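Local coordinates for SusD superfamily protein (Bacteroides fragilis NCTC 9343, PDB 3NQP) that probably binds glycans at the cell surface as a SusD-family outer-membrane lipoprotein, handing them on for uptake, at residues G51-T56 against E445-G450; A276-G281 against G375-Y380; K360-V365 against R371-D376; L382-L387 against E449-W454. All coordinates share one frame; numbering follows the deposited sequence.

Overall arrangement
The turn after helix 431-445 belongs to interactions 1 and 4, and both other contacts touch it, interaction 3 through K360 and interaction 2 through N280, which packs on Q448. Interaction 1 lies about 10 Å from the centre of the chain and runs straight into interaction 4, with which it shares E449 and G450; their centres are 12 Å apart. Interactions 2 and 3 form a second pair, 8 Å between centres, sharing G375, D376 and one water. K360 ties the pairs together: its NZ makes a salt bridge to E449 OE1 (2.8 Å) and also reaches I447 O. Interaction 3, some 18 Å from the chain centre, is the outermost, and strand 377-381 leads from interaction 2 directly into the helix of interaction 4.

Interaction 1: residues G51-T56 against E445-G450; sequences GGRFIT and EFIQEG
R53 reaches across to I447 with the end of its guanidinium: NH1 lies 4.0 Å from I447 CG1, and NH2 is 4.1 Å from I447 CA. The backbones stay well apart, 10.4 Å between the CA atoms of R53 and I447, and it is the length of the arginine that spans the distance. Its CG sits between the backbone N and the carbonyl carbon (chi1 52°), and from CG to NE the chain is fully extended, which carries the charged group straight out of the 51-56 loop. The isoleucine meets it at a slant. CG1 of I447 lies beside its own backbone N, anti to the carbonyl carbon (chi1 -71°), and this branch makes the touch, neither squarely over the guanidinium nor at its edge. F446 O lies near the guanidinium plane, but at 4.3 Å from R53 NH2 it is a neighbour and no more. The strongest polar partner of the arginine is D443, whose carbonyl oxygen accepts from NH1; NH2 is hydrogen-bonded outside the two segments as well. F446 O is instead taken by the backbone N of E449, at 3.0 Å, while I447 also packs on Y319 and F327. The contact is thus a buried arginine laid against a type II beta turn, F446 to E449, with Q448 at positive phi, at the point where helix 431-445 ends.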
# COMPACT_ATOMS: atom_id res chain seq x y z
N GLY A 51 9.92 -4.56 3.04
CA GLY A 51 9.27 -5.17 4.21
C GLY A 51 9.86 -6.43 4.83
O GLY A 51 9.31 -6.90 5.78
N GLY A 52 10.97 -6.98 4.32
CA GLY A 52 11.67 -8.05 5.03
C GLY A 52 11.08 -9.42 4.79
O GLY A 52 11.40 -10.38 5.50
N ARG A 53 10.22 -9.55 3.80
CA ARG A 53 9.61 -10.86 3.55
C ARG A 53 9.63 -11.36 2.12
O ARG A 53 8.92 -12.35 1.79
CB ARG A 53 8.19 -10.91 4.11
CG ARG A 53 7.30 -9.81 3.70
CD ARG A 53 5.91 -10.00 4.41
NE ARG A 53 4.98 -9.04 3.86
CZ ARG A 53 3.69 -8.94 4.13
NH1 ARG A 53 3.10 -9.76 4.98
NH2 ARG A 53 2.98 -7.97 3.53
N PHE A 54 10.47 -10.75 1.29
CA PHE A 54 10.66 -11.19 -0.08
C PHE A 54 11.95 -12.02 -0.18
O PHE A 54 12.86 -11.84 0.61
CB PHE A 54 10.73 -9.98 -0.99
CG PHE A 54 9.38 -9.43 -1.36
CD1 PHE A 54 8.66 -9.96 -2.39
CD2 PHE A 54 8.80 -8.45 -0.62
CE1 PHE A 54 7.41 -9.49 -2.72
CE2 PHE A 54 7.55 -7.97 -0.93
CZ PHE A 54 6.85 -8.51 -1.98
N ILE A 55 11.99 -12.99 -1.07
CA ILE A 55 13.23 -13.70 -1.31
C ILE A 55 14.05 -12.93 -2.36
O ILE A 55 13.51 -12.07 -3.09
CB ILE A 55 12.98 -15.15 -1.74
CG1 ILE A 55 12.32 -15.21 -3.10
CG2 ILE A 55 12.13 -15.92 -0.71
CD1 ILE A 55 13.20 -15.80 -4.14
N THR A 56 15.33 -13.26 -2.46
CA THR A 56 16.19 -12.77 -3.54
C THR A 56 16.90 -13.96 -4.17
O THR A 56 16.78 -15.08 -3.70
CB THR A 56 17.23 -11.72 -3.04
OG1 THR A 56 18.07 -12.33 -2.07
CG2 THR A 56 16.53 -10.55 -2.42
N GLU A 445 -3.47 -9.50 6.39
CA GLU A 445 -4.63 -8.90 5.74
C GLU A 445 -4.24 -8.23 4.41
O GLU A 445 -5.01 -8.24 3.44
CB GLU A 445 -5.31 -7.89 6.67
CG GLU A 445 -6.61 -7.25 6.21
CD GLU A 445 -7.76 -8.26 6.05
OE1 GLU A 445 -7.70 -9.34 6.64
OE2 GLU A 445 -8.70 -7.94 5.33
N PHE A 446 -3.05 -7.64 4.39
CA PHE A 446 -2.65 -6.71 3.33
C PHE A 446 -1.43 -7.13 2.48
O PHE A 446 -0.68 -6.31 1.97
CB PHE A 446 -2.38 -5.36 3.96
CG PHE A 446 -3.55 -4.75 4.59
CD1 PHE A 446 -4.66 -4.39 3.83
CD2 PHE A 446 -3.59 -4.52 5.97
CE1 PHE A 446 -5.77 -3.84 4.43
CE2 PHE A 446 -4.70 -3.95 6.55
CZ PHE A 446 -5.79 -3.62 5.78
N ILE A 447 -1.28 -8.42 2.29
CA ILE A 447 -0.32 -8.95 1.32
C ILE A 447 -0.61 -8.33 -0.04
O ILE A 447 -1.73 -8.37 -0.54
CB ILE A 447 -0.37 -10.50 1.27
CG1 ILE A 447 0.25 -11.07 2.57
CG2 ILE A 447 0.42 -11.04 0.04
CD1 ILE A 447 0.18 -12.56 2.72
N GLN A 448 0.42 -7.69 -0.61
CA GLN A 448 0.38 -7.12 -1.92
C GLN A 448 -0.46 -5.83 -1.96
O GLN A 448 -0.91 -5.45 -3.01
CB GLN A 448 -0.12 -8.13 -2.96
CG GLN A 448 0.39 -7.86 -4.35
CD GLN A 448 -0.19 -8.80 -5.37
OE1 GLN A 448 -1.39 -8.80 -5.61
NE2 GLN A 448 0.69 -9.60 -6.00
N GLU A 449 -0.65 -5.21 -0.79
CA GLU A 449 -1.45 -3.99 -0.61
C GLU A 449 -0.64 -2.87 0.07
O GLU A 449 -1.19 -1.86 0.49
CB GLU A 449 -2.74 -4.31 0.13
CG GLU A 449 -3.81 -4.98 -0.69
CD GLU A 449 -5.05 -5.18 0.12
OE1 GLU A 449 -5.11 -6.23 0.85
OE2 GLU A 449 -5.96 -4.28 0.06
N GLY A 450 0.68 -3.02 0.10
CA GLY A 450 1.58 -1.87 0.25
C GLY A 450 1.69 -1.26 1.64
O GLY A 450 1.89 -0.05 1.78

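Interaction 2: residues A276-G281 against G375-Y380; sequences ATNSNG and GDYIFY. With EDO (1,2-ethanediol), chain F.
N280 and Y377 make the one direct hydrogen bond of this contact: the tyrosine OH donates to N280 OD1 at 2.7 Å. The hydroxyl arrives in the carbonyl plane on a lone pair, with a C=O...O angle of 143°, and OD1 lies at the edge of the ring. The two side chains come from opposite directions, amide and ring planes 33° apart. The other end of the N280 amide is also used, ND2 donating to N361 O, so the group is held from both ends and its rotation is fixed.

Water carries the second polar link. Water 1 donates to N278 OD1 at 3.0 Å and accepts from G375 N, joining the asparagine to the backbone where the other segment begins. The same OD1 takes the backbone N of N280 at 3.1 Å, an Asx turn. CG of N278 stands between the backbone N and the carbonyl carbon (chi1 59°), which lets OD1 reach that N. N278 ND2 is 2.8 Å from G375 O, but the angle is too poor for a hydrogen bond.

Van der Waals contact fills in between these bonds, with N278 ND2 3.8 Å from Y377 CE1 in an oblique approach. At the outer end of the loop, T277 binds an ethanediol, probably from the crystallisation liquor, through N and OG1.

W40 of helix 39-48 packs against both N280 and Y377, and Y377 pairs through its backbone with I269 of strand 265-269, whose sheet partner is strand 377-381.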
# COMPACT_ATOMS: atom_id res chain seq x y z
N ALA A 276 -5.81 -0.70 -19.60
CA ALA A 276 -4.58 -0.85 -18.82
C ALA A 276 -4.76 -2.03 -17.90
O ALA A 276 -5.85 -2.24 -17.35
CB ALA A 276 -4.29 0.41 -18.04
N THR A 277 -3.71 -2.85 -17.81
CA THR A 277 -3.62 -3.98 -16.91
C THR A 277 -2.35 -3.86 -16.05
O THR A 277 -1.50 -3.03 -16.31
CB THR A 277 -3.63 -5.33 -17.70
OG1 THR A 277 -2.55 -5.36 -18.64
CG2 THR A 277 -4.96 -5.52 -18.46
N ASN A 278 -2.25 -4.65 -14.99
CA ASN A 278 -1.16 -4.50 -14.05
C ASN A 278 -0.23 -5.70 -14.15
O ASN A 278 -0.50 -6.66 -14.92
CB ASN A 278 -1.72 -4.27 -12.64
CG ASN A 278 -2.62 -5.39 -12.17
OD1 ASN A 278 -2.18 -6.54 -12.14
ND2 ASN A 278 -3.86 -5.06 -11.75
N SER A 279 0.85 -5.65 -13.39
CA SER A 279 1.90 -6.66 -13.40
C SER A 279 1.75 -7.75 -12.33
O SER A 279 2.74 -8.38 -11.98
CB SER A 279 3.24 -5.93 -13.24
OG SER A 279 3.46 -5.10 -14.38
N ASN A 280 0.53 -8.03 -11.89
CA ASN A 280 0.31 -9.04 -10.86
C ASN A 280 0.67 -10.46 -11.35
O ASN A 280 0.91 -11.38 -10.53
CB ASN A 280 -1.11 -8.96 -10.27
CG ASN A 280 -1.30 -7.78 -9.31
OD1 ASN A 280 -0.35 -7.02 -9.07
ND2 ASN A 280 -2.54 -7.60 -8.77
N GLY A 281 0.82 -10.63 -12.68
CA GLY A 281 1.34 -11.90 -13.25
C GLY A 281 2.76 -12.25 -12.87
O GLY A 281 3.20 -13.42 -12.96
N GLY A 375 -7.26 -6.79 -12.05
CA GLY A 375 -7.60 -6.56 -10.64
C GLY A 375 -7.34 -5.09 -10.25
O GLY A 375 -6.32 -4.54 -10.63
N ASP A 376 -8.26 -4.45 -9.55
CA ASP A 376 -8.06 -3.04 -9.20
C ASP A 376 -7.03 -2.95 -8.08
O ASP A 376 -6.90 -3.89 -7.26
CB ASP A 376 -9.36 -2.40 -8.70
CG ASP A 376 -10.32 -1.97 -9.83
OD1 ASP A 376 -9.98 -2.16 -11.03
OD2 ASP A 376 -11.42 -1.44 -9.48
N TYR A 377 -6.28 -1.85 -8.04
CA TYR A 377 -5.31 -1.65 -6.94
C TYR A 377 -5.98 -0.86 -5.79
O TYR A 377 -6.14 0.37 -5.88
CB TYR A 377 -4.02 -0.97 -7.48
CG TYR A 377 -2.87 -1.92 -7.70
CD1 TYR A 377 -3.04 -3.11 -8.41
CD2 TYR A 377 -1.63 -1.70 -7.13
CE1 TYR A 377 -2.00 -3.99 -8.58
CE2 TYR A 377 -0.60 -2.60 -7.26
CZ TYR A 377 -0.77 -3.73 -7.98
OH TYR A 377 0.27 -4.62 -8.06
N ILE A 378 -6.37 -1.55 -4.72
CA ILE A 378 -7.11 -0.91 -3.61
C ILE A 378 -6.09 -0.18 -2.78
O ILE A 378 -5.09 -0.80 -2.39
CB ILE A 378 -7.82 -1.96 -2.72
CG1 ILE A 378 -8.77 -2.79 -3.58
CG2 ILE A 378 -8.48 -1.25 -1.49
CD1 ILE A 378 -9.40 -4.03 -2.95
N PHE A 379 -6.29 1.12 -2.57
CA PHE A 379 -5.45 1.91 -1.70
C PHE A 379 -6.02 1.98 -0.28
O PHE A 379 -5.27 1.89 0.66
CB PHE A 379 -5.29 3.34 -2.25
CG PHE A 379 -4.36 3.46 -3.42
CD1 PHE A 379 -3.74 2.36 -3.98
CD2 PHE A 379 -4.14 4.70 -3.97
CE1 PHE A 379 -2.87 2.52 -5.06
CE2 PHE A 379 -3.28 4.87 -5.03
CZ PHE A 379 -2.64 3.80 -5.58
N TYR A 380 -7.34 2.16 -0.14
CA TYR A 380 -7.97 2.14 1.19
C TYR A 380 -9.21 1.25 1.16
O TYR A 380 -10.04 1.45 0.29
CB TYR A 380 -8.42 3.51 1.63
CG TYR A 380 -7.32 4.50 1.74
CD1 TYR A 380 -6.33 4.35 2.73
CD2 TYR A 380 -7.21 5.56 0.86
CE1 TYR A 380 -5.32 5.22 2.86
CE2 TYR A 380 -6.15 6.48 0.99
CZ TYR A 380 -5.20 6.29 1.99
OH TYR A 380 -4.14 7.16 2.19
C1 EDO F . -1.21 -2.13 -20.86
O1 EDO F . -1.31 -1.95 -19.41
C2 EDO F . -1.45 -3.53 -21.44
O2 EDO F . -2.65 -4.30 -21.05
O HOH W 1 -4.70 -8.11 -11.81

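Interaction 3: residues K360-V365 against R371-D376; sequences KNIGYV and RVYCGD. With EDO (1,2-ethanediol), chain I.
A short beta hairpin, strands 364-365 and 371-372, brings these segments together. Y364 and V372 form its antiparallel hydrogen-bonded pair: V372 N reaches Y364 O at 2.8 Å, almost straight, and Y364 N returns a longer bond to V372 O. R371 folds back over the neighbouring strand. Bent at chi2 and chi3, its chain brings NH1 to I362 O at 2.8 Å, from above the carbonyl plane. Its guanidinium is sandwiched, I362 CD1 over the centre of one face (3.8 Å from CZ) and V365 CG2 on the opposite face, toward the rim; NE is taken by D308 O. At the edge, NH2 donates to a bound ethanediol.

On the side of the sheet that carries Y364 and V372, C374 SG sits over the face of the Y364 ring, 3.8 Å from its centroid, a sulfur-aromatic contact; the Y364 hydroxyl is bound to E273. Past the strands the chain swings through an inverse gamma turn centred on Y373, whose ring edge meets the isoleucine, CE1 of Y373 lying 3.7 Å from I362 CB. Further along, N361 ND2 donates to D376 O at 2.9 Å, while the water on G375 N also donates to N361 O.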
# COMPACT_ATOMS: atom_id res chain seq x y z
N LYS A 360 -4.16 -13.52 -5.22
CA LYS A 360 -5.05 -12.62 -4.48
C LYS A 360 -5.88 -11.73 -5.37
O LYS A 360 -7.05 -11.49 -5.07
CB LYS A 360 -4.22 -11.72 -3.56
CG LYS A 360 -5.07 -10.91 -2.54
CD LYS A 360 -4.18 -10.25 -1.48
CE LYS A 360 -4.99 -9.32 -0.58
NZ LYS A 360 -4.20 -8.88 0.60
N ASN A 361 -5.27 -11.23 -6.45
CA ASN A 361 -5.85 -10.11 -7.23
C ASN A 361 -5.34 -10.16 -8.69
O ASN A 361 -4.77 -9.23 -9.20
CB ASN A 361 -5.50 -8.79 -6.52
CG ASN A 361 -6.18 -7.58 -7.12
OD1 ASN A 361 -7.33 -7.66 -7.58
ND2 ASN A 361 -5.49 -6.43 -7.05
N ILE A 362 -5.51 -11.33 -9.32
CA ILE A 362 -5.02 -11.57 -10.70
C ILE A 362 -6.13 -11.50 -11.75
O ILE A 362 -6.04 -12.09 -12.84
CB ILE A 362 -4.17 -12.87 -10.80
CG1 ILE A 362 -4.96 -14.10 -10.31
CG2 ILE A 362 -2.88 -12.72 -9.99
CD1 ILE A 362 -4.42 -15.52 -10.90
N GLY A 363 -7.19 -10.75 -11.45
CA GLY A 363 -8.21 -10.42 -12.51
C GLY A 363 -9.08 -11.62 -12.90
O GLY A 363 -9.59 -12.31 -12.03
N TYR A 364 -9.21 -11.88 -14.20
CA TYR A 364 -10.05 -13.02 -14.66
C TYR A 364 -9.58 -13.57 -15.99
O TYR A 364 -8.67 -13.03 -16.62
CB TYR A 364 -11.53 -12.58 -14.76
CG TYR A 364 -11.75 -11.36 -15.64
CD1 TYR A 364 -11.40 -11.37 -17.00
CD2 TYR A 364 -12.28 -10.19 -15.11
CE1 TYR A 364 -11.59 -10.25 -17.80
CE2 TYR A 364 -12.49 -9.07 -15.90
CZ TYR A 364 -12.12 -9.09 -17.24
OH TYR A 364 -12.29 -7.96 -17.99
N VAL A 365 -10.21 -14.66 -16.42
CA VAL A 365 -9.94 -15.21 -17.72
C VAL A 365 -11.13 -14.79 -18.57
O VAL A 365 -12.29 -15.06 -18.21
CB VAL A 365 -9.82 -16.73 -17.69
CG1 VAL A 365 -9.49 -17.26 -19.06
CG2 VAL A 365 -8.75 -17.19 -16.65
N ARG A 371 -6.06 -14.91 -19.68
CA ARG A 371 -5.92 -14.28 -18.39
C ARG A 371 -5.68 -12.78 -18.62
O ARG A 371 -4.82 -12.40 -19.40
CB ARG A 371 -4.74 -14.92 -17.65
CG ARG A 371 -4.24 -14.18 -16.36
CD ARG A 371 -5.31 -14.10 -15.28
NE ARG A 371 -5.78 -15.42 -14.88
CZ ARG A 371 -6.72 -15.60 -13.96
NH1 ARG A 371 -7.29 -14.56 -13.38
NH2 ARG A 371 -7.11 -16.83 -13.64
N VAL A 372 -6.48 -11.96 -17.96
CA VAL A 372 -6.33 -10.52 -17.98
C VAL A 372 -6.10 -9.98 -16.58
O VAL A 372 -6.93 -10.14 -15.71
CB VAL A 372 -7.59 -9.84 -18.61
CG1 VAL A 372 -7.42 -8.33 -18.65
CG2 VAL A 372 -7.87 -10.35 -20.04
N TYR A 373 -4.95 -9.37 -16.35
CA TYR A 373 -4.62 -8.85 -15.00
C TYR A 373 -5.26 -7.46 -14.76
O TYR A 373 -4.57 -6.46 -14.71
CB TYR A 373 -3.12 -8.81 -14.78
CG TYR A 373 -2.51 -10.20 -14.85
CD1 TYR A 373 -2.66 -11.10 -13.80
CD2 TYR A 373 -1.81 -10.62 -15.95
CE1 TYR A 373 -2.10 -12.39 -13.87
CE2 TYR A 373 -1.26 -11.88 -16.03
CZ TYR A 373 -1.41 -12.77 -14.98
OH TYR A 373 -0.86 -14.02 -15.05
N CYS A 374 -6.59 -7.43 -14.65
CA CYS A 374 -7.33 -6.21 -14.43
C CYS A 374 -7.89 -6.11 -13.02
O CYS A 374 -8.89 -5.44 -12.80
CB CYS A 374 -8.44 -6.06 -15.49
SG CYS A 374 -9.69 -7.36 -15.44
N GLY A 375 -7.26 -6.79 -12.05
CA GLY A 375 -7.60 -6.56 -10.64
C GLY A 375 -7.34 -5.09 -10.25
O GLY A 375 -6.32 -4.54 -10.63
N ASP A 376 -8.26 -4.45 -9.55
CA ASP A 376 -8.06 -3.04 -9.20
C ASP A 376 -7.03 -2.95 -8.08
O ASP A 376 -6.90 -3.89 -7.26
CB ASP A 376 -9.36 -2.40 -8.70
CG ASP A 376 -10.32 -1.97 -9.83
OD1 ASP A 376 -9.98 -2.16 -11.03
OD2 ASP A 376 -11.42 -1.44 -9.48
C1 EDO I . -8.27 -15.30 -10.39
O1 EDO I . -7.86 -16.07 -9.23
C2 EDO I . -9.66 -15.67 -10.94
O2 EDO I . -9.58 -16.86 -11.75
O HOH W 1 -4.70 -8.11 -11.81
O HOH W 2 -8.77 -5.64 -6.09

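Interaction 4: residues L382-L387 against E449-W454; sequences LPWVYL and EGQRWW
Q451 OE1 has two donors, the indole NE1 of W384 at 3.0 Å and NZ of K442, a residue of helix 431-445, the lysine being the stronger partner. The tryptophan bond is weak: the N-H...O angle is only 125°, and OE1 lies almost as close to W384 CD1 (3.2 Å) as to NE1. The oxygen sits near the plane of the indole, off the NE1-CD1 edge, instead of straight beyond the N-H. Amide and ring are turned nearly at right angles, 82° between their planes, so the glutamine presents its oxygen to the ring edge and does not stack on it.

Two torsions set this up. W384 has CG anti to its backbone N (chi1 177°), which swings the indole off helix 382-396 toward the glutamine. Q451 is bent at chi2, curling its amide back toward its own backbone, where NE2 makes a long, weak bond to E449 O at 3.3 Å. That bond and the lysine hold the amide at both ends, and the ammonium of K442 would probably draw electron density toward OE1. Both touching residues are buried, so these partners satisfy the oxygen away from solvent.

The contact bridges the first turn of helix 382-396 and the lead-in to helix 452-458. W384 also packs on L236 of helix 228-241 and meets the ring of Y380 in strand 377-381, while helix 431-445 lines the join through K442, which touches both W384 and L387.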
# COMPACT_ATOMS: atom_id res chain seq x y z
N LEU A 382 -11.99 -1.02 4.26
CA LEU A 382 -12.43 -0.84 5.65
C LEU A 382 -11.53 -1.52 6.71
O LEU A 382 -11.29 -0.91 7.73
CB LEU A 382 -13.90 -1.27 5.80
CG LEU A 382 -14.70 -0.67 6.94
CD1 LEU A 382 -14.75 0.89 6.72
CD2 LEU A 382 -16.12 -1.34 6.97
N PRO A 383 -11.05 -2.78 6.50
CA PRO A 383 -10.19 -3.34 7.55
C PRO A 383 -8.89 -2.54 7.82
O PRO A 383 -8.33 -2.61 8.94
CB PRO A 383 -9.84 -4.77 7.04
CG PRO A 383 -11.00 -5.13 6.13
CD PRO A 383 -11.33 -3.76 5.45
N TRP A 384 -8.42 -1.79 6.83
CA TRP A 384 -7.30 -0.85 7.06
C TRP A 384 -7.73 0.20 8.09
O TRP A 384 -6.94 0.58 8.96
CB TRP A 384 -6.81 -0.22 5.74
CG TRP A 384 -5.71 0.81 5.92
CD1 TRP A 384 -4.37 0.60 5.89
CD2 TRP A 384 -5.89 2.19 6.14
NE1 TRP A 384 -3.69 1.76 6.10
CE2 TRP A 384 -4.61 2.76 6.27
CE3 TRP A 384 -7.03 3.01 6.28
CZ2 TRP A 384 -4.42 4.13 6.53
CZ3 TRP A 384 -6.84 4.34 6.48
CH2 TRP A 384 -5.56 4.89 6.62
N VAL A 385 -8.97 0.66 8.01
CA VAL A 385 -9.46 1.71 8.91
C VAL A 385 -9.48 1.12 10.33
O VAL A 385 -8.95 1.70 11.29
CB VAL A 385 -10.81 2.34 8.47
CG1 VAL A 385 -11.27 3.33 9.51
CG2 VAL A 385 -10.73 3.01 7.02
N TYR A 386 -10.01 -0.09 10.43
CA TYR A 386 -10.00 -0.78 11.70
C TYR A 386 -8.61 -0.99 12.32
O TYR A 386 -8.44 -0.76 13.51
CB TYR A 386 -10.66 -2.17 11.58
CG TYR A 386 -12.12 -2.25 11.21
CD1 TYR A 386 -13.05 -1.31 11.63
CD2 TYR A 386 -12.61 -3.41 10.58
CE1 TYR A 386 -14.40 -1.44 11.31
CE2 TYR A 386 -13.94 -3.54 10.27
CZ TYR A 386 -14.84 -2.57 10.66
OH TYR A 386 -16.14 -2.72 10.35
N LEU A 387 -7.62 -1.49 11.55
CA LEU A 387 -6.31 -1.77 12.14
C LEU A 387 -5.52 -0.49 12.43
O LEU A 387 -4.68 -0.45 13.32
CB LEU A 387 -5.54 -2.79 11.28
CG LEU A 387 -6.23 -4.19 11.32
CD1 LEU A 387 -5.58 -5.06 10.29
CD2 LEU A 387 -6.19 -4.82 12.71
N GLU A 449 -0.65 -5.21 -0.79
CA GLU A 449 -1.45 -3.99 -0.61
C GLU A 449 -0.64 -2.87 0.07
O GLU A 449 -1.19 -1.86 0.49
CB GLU A 449 -2.74 -4.31 0.13
CG GLU A 449 -3.81 -4.98 -0.69
CD GLU A 449 -5.05 -5.18 0.12
OE1 GLU A 449 -5.11 -6.23 0.85
OE2 GLU A 449 -5.96 -4.28 0.06
N GLY A 450 0.68 -3.02 0.10
CA GLY A 450 1.58 -1.87 0.25
C GLY A 450 1.69 -1.26 1.64
O GLY A 450 1.89 -0.05 1.78
N GLN A 451 1.56 -2.09 2.68
CA GLN A 451 1.62 -1.57 4.03
C GLN A 451 2.92 -1.85 4.84
O GLN A 451 3.31 -1.02 5.71
CB GLN A 451 0.45 -2.10 4.83
CG GLN A 451 -0.93 -1.75 4.25
CD GLN A 451 -1.19 -0.28 4.23
OE1 GLN A 451 -1.20 0.39 5.27
NE2 GLN A 451 -1.39 0.26 3.02
N ARG A 452 3.53 -3.00 4.62
CA ARG A 452 4.50 -3.47 5.60
C ARG A 452 5.71 -2.54 5.80
O ARG A 452 6.16 -2.33 6.95
CB ARG A 452 5.00 -4.89 5.34
CG ARG A 452 5.78 -5.41 6.57
CD ARG A 452 6.02 -6.92 6.52
NE ARG A 452 5.89 -7.47 7.86
CZ ARG A 452 6.87 -7.74 8.71
NH1 ARG A 452 8.15 -7.64 8.37
NH2 ARG A 452 6.55 -8.19 9.91
N TRP A 453 6.23 -1.97 4.73
CA TRP A 453 7.39 -1.07 4.90
C TRP A 453 6.96 0.09 5.78
O TRP A 453 7.68 0.49 6.69
CB TRP A 453 7.94 -0.54 3.56
CG TRP A 453 9.05 0.54 3.73
CD1 TRP A 453 9.02 1.78 3.27
CD2 TRP A 453 10.28 0.39 4.46
NE1 TRP A 453 10.16 2.47 3.66
CE2 TRP A 453 10.96 1.62 4.37
CE3 TRP A 453 10.88 -0.67 5.15
CZ2 TRP A 453 12.18 1.83 4.96
CZ3 TRP A 453 12.10 -0.46 5.73
CH2 TRP A 453 12.74 0.78 5.62
N TRP A 454 5.76 0.62 5.51
CA TRP A 454 5.27 1.76 6.30
C TRP A 454 5.04 1.37 7.78
O TRP A 454 5.45 2.08 8.71
CB TRP A 454 4.02 2.38 5.66
CG TRP A 454 4.21 2.82 4.22
CD1 TRP A 454 3.34 2.66 3.19
CD2 TRP A 454 5.31 3.58 3.70
NE1 TRP A 454 3.85 3.24 2.04
CE2 TRP A 454 5.06 3.81 2.34
CE3 TRP A 454 6.48 4.09 4.25
CZ2 TRP A 454 5.94 4.51 1.53
CZ3 TRP A 454 7.37 4.78 3.43
CH2 TRP A 454 7.08 4.98 2.10